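Local coordinates for protein amino Transferase (Eubacterium rectale, PDB 3ELE) that probably transfers amino groups between amino acids and keto acids with pyridoxal 5'-phosphate as cofactor, as a class I and II aminotransferase, at residues A[311-325]-A[379-393]. Sequence-based numbering, arbitrary orientation. Where two conformers were deposited one is given.
Sequences ENRDLLYEGLTRIGY and REMIKHSMPAFEKIY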
loop_
_atom_site.group_PDB
_atom_site.type_symbol
_atom_site.label_atom_id
_atom_site.label_comp_id
_atom_site.label_asym_id
_atom_site.label_seq_id
_atom_site.Cartn_x
_atom_site.Cartn_y
_atom_site.Cartn_z
ATOM N N GLU A 311 -8.472 31.262 8.626
ATOM C CA GLU A 311 -8.135 32.211 9.707
ATOM C C GLU A 311 -6.625 32.287 9.942
ATOM O O GLU A 311 -6.089 33.380 10.093
ATOM C CB GLU A 311 -8.893 31.892 10.998
ATOM C CG GLU A 311 -10.365 32.269 10.934
ATOM C CD GLU A 311 -11.114 32.103 12.263
ATOM O OE1 GLU A 311 -10.565 31.498 13.222
ATOM O OE2 GLU A 311 -12.269 32.601 12.345
ATOM N N ASN A 312 -5.952 31.131 9.933
ATOM C CA ASN A 312 -4.479 31.077 10.038
ATOM C C ASN A 312 -3.787 31.744 8.843
ATOM O O ASN A 312 -2.823 32.474 9.050
ATOM C CB ASN A 312 -3.948 29.636 10.227
ATOM C CG ASN A 312 -4.169 29.087 11.653
ATOM O OD1 ASN A 312 -4.738 29.744 12.524
ATOM N ND2 ASN A 312 -3.717 27.862 11.872
ATOM N N ARG A 313 -4.293 31.507 7.622
ATOM C CA ARG A 313 -3.755 32.137 6.400
ATOM C C ARG A 313 -3.777 33.649 6.530
ATOM O O ARG A 313 -2.757 34.287 6.348
ATOM C CB ARG A 313 -4.555 31.766 5.137
ATOM C CG ARG A 313 -3.938 32.296 3.813
ATOM C CD ARG A 313 -4.945 32.329 2.653
ATOM N NE ARG A 313 -6.121 33.132 2.981
ATOM C CZ ARG A 313 -7.139 33.405 2.160
ATOM N NH1 ARG A 313 -7.153 32.987 0.908
ATOM N NH2 ARG A 313 -8.157 34.140 2.594
ATOM N N ASP A 314 -4.948 34.191 6.855
ATOM C CA ASP A 314 -5.158 35.638 6.986
ATOM C C ASP A 314 -4.302 36.274 8.084
ATOM O O ASP A 314 -3.753 37.355 7.905
ATOM C CB ASP A 314 -6.649 35.939 7.243
ATOM C CG ASP A 314 -7.545 35.538 6.083
ATOM O OD1 ASP A 314 -7.022 35.312 4.995
ATOM O OD2 ASP A 314 -8.780 35.471 6.242
ATOM N N LEU A 315 -4.170 35.574 9.203
ATOM C CA LEU A 315 -3.366 36.055 10.329
ATOM C C LEU A 315 -1.880 36.118 9.905
ATOM O O LEU A 315 -1.256 37.158 10.016
ATOM C CB LEU A 315 -3.575 35.144 11.541
ATOM C CG LEU A 315 -3.089 35.575 12.919
ATOM C CD1 LEU A 315 -3.882 36.814 13.407
ATOM C CD2 LEU A 315 -3.308 34.415 13.900
ATOM N N LEU A 316 -1.359 35.029 9.345
ATOM C CA LEU A 316 0.044 34.969 8.882
ATOM C C LEU A 316 0.333 35.965 7.745
ATOM O O LEU A 316 1.367 36.647 7.753
ATOM C CB LEU A 316 0.401 33.535 8.430
ATOM C CG LEU A 316 1.862 33.178 8.164
ATOM C CD1 LEU A 316 2.677 33.336 9.469
ATOM C CD2 LEU A 316 1.960 31.769 7.621
ATOM N N TYR A 317 -0.580 36.047 6.772
ATOM C CA TYR A 317 -0.425 36.963 5.636
ATOM C C TYR A 317 -0.424 38.429 6.092
ATOM O O TYR A 317 0.443 39.205 5.665
ATOM C CB TYR A 317 -1.518 36.733 4.575
ATOM C CG TYR A 317 -1.400 37.638 3.362
ATOM C CD1 TYR A 317 -0.442 37.384 2.376
ATOM C CD2 TYR A 317 -2.235 38.753 3.199
ATOM C CE1 TYR A 317 -0.316 38.195 1.262
ATOM C CE2 TYR A 317 -2.103 39.589 2.074
ATOM C CZ TYR A 317 -1.139 39.293 1.100
ATOM O OH TYR A 317 -0.989 40.099 -0.027
ATOM N N GLU A 318 -1.389 38.790 6.946
ATOM C CA GLU A 318 -1.501 40.152 7.471
ATOM C C GLU A 318 -0.253 40.562 8.261
ATOM O O GLU A 318 0.291 41.632 8.031
ATOM C CB GLU A 318 -2.764 40.340 8.342
ATOM C CG GLU A 318 -4.086 40.314 7.570
ATOM N N GLY A 319 0.205 39.708 9.164
ATOM C CA GLY A 319 1.380 40.018 9.982
ATOM C C GLY A 319 2.691 40.096 9.217
ATOM O O GLY A 319 3.469 41.022 9.421
ATOM N N LEU A 320 2.925 39.130 8.329
ATOM C CA LEU A 320 4.165 39.106 7.521
ATOM C C LEU A 320 4.222 40.275 6.535
ATOM O O LEU A 320 5.266 40.910 6.392
ATOM C CB LEU A 320 4.342 37.765 6.790
ATOM C CG LEU A 320 4.652 36.501 7.608
ATOM C CD1 LEU A 320 4.897 35.341 6.615
ATOM C CD2 LEU A 320 5.839 36.654 8.548
ATOM N N THR A 321 3.105 40.542 5.858
ATOM C CA THR A 321 2.993 41.683 4.937
ATOM C C THR A 321 3.251 43.015 5.681
ATOM O O THR A 321 4.069 43.816 5.250
ATOM C CB THR A 321 1.619 41.676 4.246
ATOM O OG1 THR A 321 1.510 40.470 3.474
ATOM C CG2 THR A 321 1.420 42.889 3.348
ATOM N N ARG A 322 2.579 43.196 6.816
ATOM C CA ARG A 322 2.718 44.406 7.662
ATOM C C ARG A 322 4.182 44.686 8.070
ATOM O O ARG A 322 4.592 45.853 8.128
ATOM C CB ARG A 322 1.805 44.265 8.893
ATOM C CG ARG A 322 1.751 45.433 9.883
ATOM C CD ARG A 322 1.333 46.764 9.218
ATOM N NE ARG A 322 0.041 46.685 8.519
ATOM C CZ ARG A 322 -0.473 47.634 7.725
ATOM N NH1 ARG A 322 0.186 48.770 7.470
ATOM N NH2 ARG A 322 -1.667 47.437 7.166
ATOM N N ILE A 323 4.954 43.620 8.340
ATOM C CA ILE A 323 6.396 43.726 8.695
ATOM C C ILE A 323 7.254 44.178 7.502
ATOM O O ILE A 323 8.205 44.958 7.689
ATOM C CB ILE A 323 6.956 42.389 9.283
ATOM C CG1 ILE A 323 6.397 42.163 10.693
ATOM C CG2 ILE A 323 8.483 42.407 9.386
ATOM C CD1 ILE A 323 6.671 40.749 11.232
ATOM N N GLY A 324 6.884 43.722 6.302
ATOM C CA GLY A 324 7.591 44.033 5.057
ATOM C C GLY A 324 7.938 42.855 4.162
ATOM O O GLY A 324 8.547 43.062 3.124
ATOM N N TYR A 325 7.568 41.625 4.559
ATOM C CA TYR A 325 7.821 40.425 3.763
ATOM C C TYR A 325 6.912 40.391 2.551
ATOM O O TYR A 325 5.791 40.895 2.607
ATOM C CB TYR A 325 7.575 39.147 4.580
ATOM C CG TYR A 325 8.552 38.898 5.700
ATOM C CD1 TYR A 325 9.749 38.215 5.462
ATOM C CD2 TYR A 325 8.280 39.313 7.010
ATOM C CE1 TYR A 325 10.658 37.947 6.496
ATOM C CE2 TYR A 325 9.182 39.065 8.047
ATOM C CZ TYR A 325 10.364 38.372 7.783
ATOM O OH TYR A 325 11.262 38.119 8.794
ATOM N N ARG A 379 -3.110 28.621 15.933
ATOM C CA ARG A 379 -3.389 30.040 15.688
ATOM C C ARG A 379 -2.598 30.972 16.621
ATOM O O ARG A 379 -2.039 31.961 16.166
ATOM C CB ARG A 379 -4.904 30.310 15.802
ATOM C CG ARG A 379 -5.321 31.758 15.525
ATOM C CD ARG A 379 -6.845 31.947 15.431
ATOM N NE ARG A 379 -7.149 33.357 15.168
ATOM C CZ ARG A 379 -7.281 34.320 16.088
ATOM N NH1 ARG A 379 -7.176 34.067 17.408
ATOM N NH2 ARG A 379 -7.534 35.572 15.684
ATOM N N GLU A 380 -2.540 30.635 17.911
ATOM C CA GLU A 380 -1.829 31.465 18.902
ATOM C C GLU A 380 -0.309 31.492 18.661
ATOM O O GLU A 380 0.322 32.511 18.947
ATOM C CB GLU A 380 -2.165 31.059 20.354
ATOM C CG GLU A 380 -3.673 30.903 20.673
ATOM C CD GLU A 380 -4.554 32.033 20.128
ATOM O OE1 GLU A 380 -4.431 33.180 20.598
ATOM O OE2 GLU A 380 -5.388 31.751 19.236
HETATM N N MSE A 381 0.251 30.392 18.136
HETATM C CA MSE A 381 1.675 30.325 17.811
HETATM C C MSE A 381 1.984 31.336 16.690
HETATM O O MSE A 381 3.026 31.989 16.728
HETATM C CB MSE A 381 2.099 28.886 17.438
HETATM C CG MSE A 381 3.568 28.709 17.102
HETATM SE SE MSE A 381 3.994 29.290 15.273
HETATM C CE MSE A 381 3.678 27.655 14.250
ATOM N N ILE A 382 1.083 31.460 15.701
ATOM C CA ILE A 382 1.253 32.438 14.599
ATOM C C ILE A 382 1.368 33.873 15.162
ATOM O O ILE A 382 2.254 34.618 14.760
ATOM C CB ILE A 382 0.109 32.398 13.532
ATOM C CG1 ILE A 382 0.032 31.035 12.854
ATOM C CG2 ILE A 382 0.347 33.465 12.451
ATOM C CD1 ILE A 382 -1.050 30.946 11.774
ATOM N N LYS A 383 0.502 34.224 16.119
ATOM C CA LYS A 383 0.542 35.556 16.767
ATOM C C LYS A 383 1.807 35.758 17.608
ATOM O O LYS A 383 2.430 36.824 17.538
ATOM C CB LYS A 383 -0.678 35.793 17.663
ATOM C CG LYS A 383 -2.019 35.700 16.959
ATOM C CD LYS A 383 -3.115 36.112 17.898
ATOM C CE LYS A 383 -4.471 36.020 17.257
ATOM N NZ LYS A 383 -5.495 36.563 18.197
ATOM N N HIS A 384 2.193 34.719 18.363
ATOM C CA HIS A 384 3.400 34.795 19.223
ATOM C C HIS A 384 4.692 34.805 18.386
ATOM O O HIS A 384 5.729 35.266 18.853
ATOM C CB HIS A 384 3.461 33.675 20.285
ATOM C CG HIS A 384 2.234 33.580 21.142
ATOM N ND1 HIS A 384 1.638 32.377 21.454
ATOM C CD2 HIS A 384 1.443 34.539 21.673
ATOM C CE1 HIS A 384 0.561 32.598 22.184
ATOM N NE2 HIS A 384 0.420 33.903 22.332
ATOM N N SER A 385 4.629 34.328 17.141
ATOM C CA SER A 385 5.794 34.327 16.242
ATOM C C SER A 385 6.173 35.692 15.653
ATOM O O SER A 385 7.314 35.853 15.202
ATOM C CB SER A 385 5.567 33.378 15.071
ATOM O OG SER A 385 4.635 33.898 14.135
HETATM N N MSE A 386 5.240 36.657 15.651
HETATM C CA MSE A 386 5.456 37.956 14.954
HETATM C C MSE A 386 6.663 38.784 15.379
HETATM O O MSE A 386 7.368 39.298 14.511
HETATM C CB MSE A 386 4.160 38.790 14.870
HETATM C CG MSE A 386 3.116 38.136 13.954
HETATM SE SE MSE A 386 3.731 38.019 12.123
HETATM C CE MSE A 386 2.622 36.592 11.477
ATOM N N PRO A 387 6.897 38.943 16.697
ATOM C CA PRO A 387 8.137 39.588 17.137
ATOM C C PRO A 387 9.432 38.917 16.636
ATOM O O PRO A 387 10.385 39.624 16.337
ATOM C CB PRO A 387 8.030 39.531 18.672
ATOM C CG PRO A 387 6.562 39.551 18.917
ATOM C CD PRO A 387 6.008 38.671 17.843
ATOM N N ALA A 388 9.459 37.587 16.521
ATOM C CA ALA A 388 10.645 36.892 15.974
ATOM C C ALA A 388 10.775 37.185 14.464
ATOM O O ALA A 388 11.871 37.480 13.998
ATOM C CB ALA A 388 10.609 35.400 16.271
ATOM N N PHE A 389 9.660 37.110 13.725
ATOM C CA PHE A 389 9.617 37.524 12.303
ATOM C C PHE A 389 10.099 38.962 12.067
ATOM O O PHE A 389 10.827 39.222 11.104
ATOM C CB PHE A 389 8.218 37.364 11.695
ATOM C CG PHE A 389 7.922 35.967 11.239
ATOM C CD1 PHE A 389 8.625 35.421 10.161
ATOM C CD2 PHE A 389 6.932 35.200 11.856
ATOM C CE1 PHE A 389 8.360 34.128 9.713
ATOM C CE2 PHE A 389 6.660 33.888 11.416
ATOM C CZ PHE A 389 7.369 33.355 10.350
ATOM N N GLU A 390 9.685 39.866 12.949
ATOM C CA GLU A 390 10.098 41.262 12.926
ATOM C C GLU A 390 11.610 41.393 13.154
ATOM O O GLU A 390 12.269 42.194 12.487
ATOM C CB GLU A 390 9.318 42.040 14.004
ATOM C CG GLU A 390 9.527 43.541 14.059
ATOM C CD GLU A 390 8.692 44.200 15.166
ATOM O OE1 GLU A 390 8.538 43.619 16.273
ATOM O OE2 GLU A 390 8.207 45.321 14.932
ATOM N N LYS A 391 12.146 40.610 14.098
ATOM C CA LYS A 391 13.588 40.625 14.407
ATOM C C LYS A 391 14.407 40.048 13.244
ATOM O O LYS A 391 15.472 40.581 12.922
ATOM C CB LYS A 391 13.874 39.875 15.711
ATOM C CG LYS A 391 15.305 40.020 16.209
ATOM C CD LYS A 391 15.437 39.552 17.648
ATOM C CE LYS A 391 16.887 39.594 18.116
ATOM N NZ LYS A 391 17.037 39.210 19.563
ATOM N N ILE A 392 13.905 38.976 12.624
ATOM C CA ILE A 392 14.554 38.379 11.437
ATOM C C ILE A 392 14.659 39.441 10.316
ATOM O O ILE A 392 15.735 39.644 9.760
ATOM C CB ILE A 392 13.805 37.125 10.914
ATOM C CG1 ILE A 392 13.894 35.967 11.914
ATOM C CG2 ILE A 392 14.375 36.667 9.561
ATOM C CD1 ILE A 392 12.802 34.921 11.700
ATOM N N TYR A 393 13.539 40.108 10.039
ATOM C CA TYR A 393 13.447 41.183 9.041
ATOM C C TYR A 393 14.493 42.281 9.287
ATOM O O TYR A 393 15.196 42.688 8.359
ATOM C CB TYR A 393 12.041 41.792 9.052
ATOM C CG TYR A 393 11.784 42.663 7.860
ATOM C CD1 TYR A 393 11.374 42.091 6.652
ATOM C CD2 TYR A 393 11.961 44.050 7.920
ATOM C CE1 TYR A 393 11.138 42.860 5.542
ATOM C CE2 TYR A 393 11.720 44.842 6.796
ATOM C CZ TYR A 393 11.308 44.217 5.615
ATOM O OH TYR A 393 11.059 44.939 4.497
HETATM O O HOH W 1 10.021 44.952 2.146
#
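L320 lays its CD2 methyl over one face of the F389 ring, 3.5 Å from the centroid, a CH-pi contact that suits a branched, apolar side chain. One turn earlier, L316 CD1 meets both I382 CG2 and the CE methyl of selenomethionine M386, at 3.8 Å each. The M386 chain bends at chi2 (-63°), bringing its selenium against the backbone of G319 (SE to G319 C 3.7 Å); as G319 has no side chain, the bulky knob can settle among L316, G319, L320 and I323. In return I323 is the knob among M386, F389, E390 and Y393, its CG2 packed on Y393 CB at 3.6 Å.

Beyond the helix end, where G324 takes the positive phi that glycine tolerates readily, the ring of Y325 reaches across to the other helix, and its hydroxyl donates to F389 O (2.6 Å), a carbonyl that also accepts the helical bond from Y393 N. Y393 points its edge at the Y325 face, planes 67° apart, while one water joins Y393 OH to G324 O. At the other end, the N312 side chain lies against I382 CD1, and its ND2 is held by Y375 O.

L316 and L320 also touch the antiparallel sheet, at strand 335-339. The helices run almost parallel (7°, axes 9.7 Å apart), their knobs-into-holes packing joining two helices of the small C-terminal alpha/beta domain of fold-type I aminotransferases.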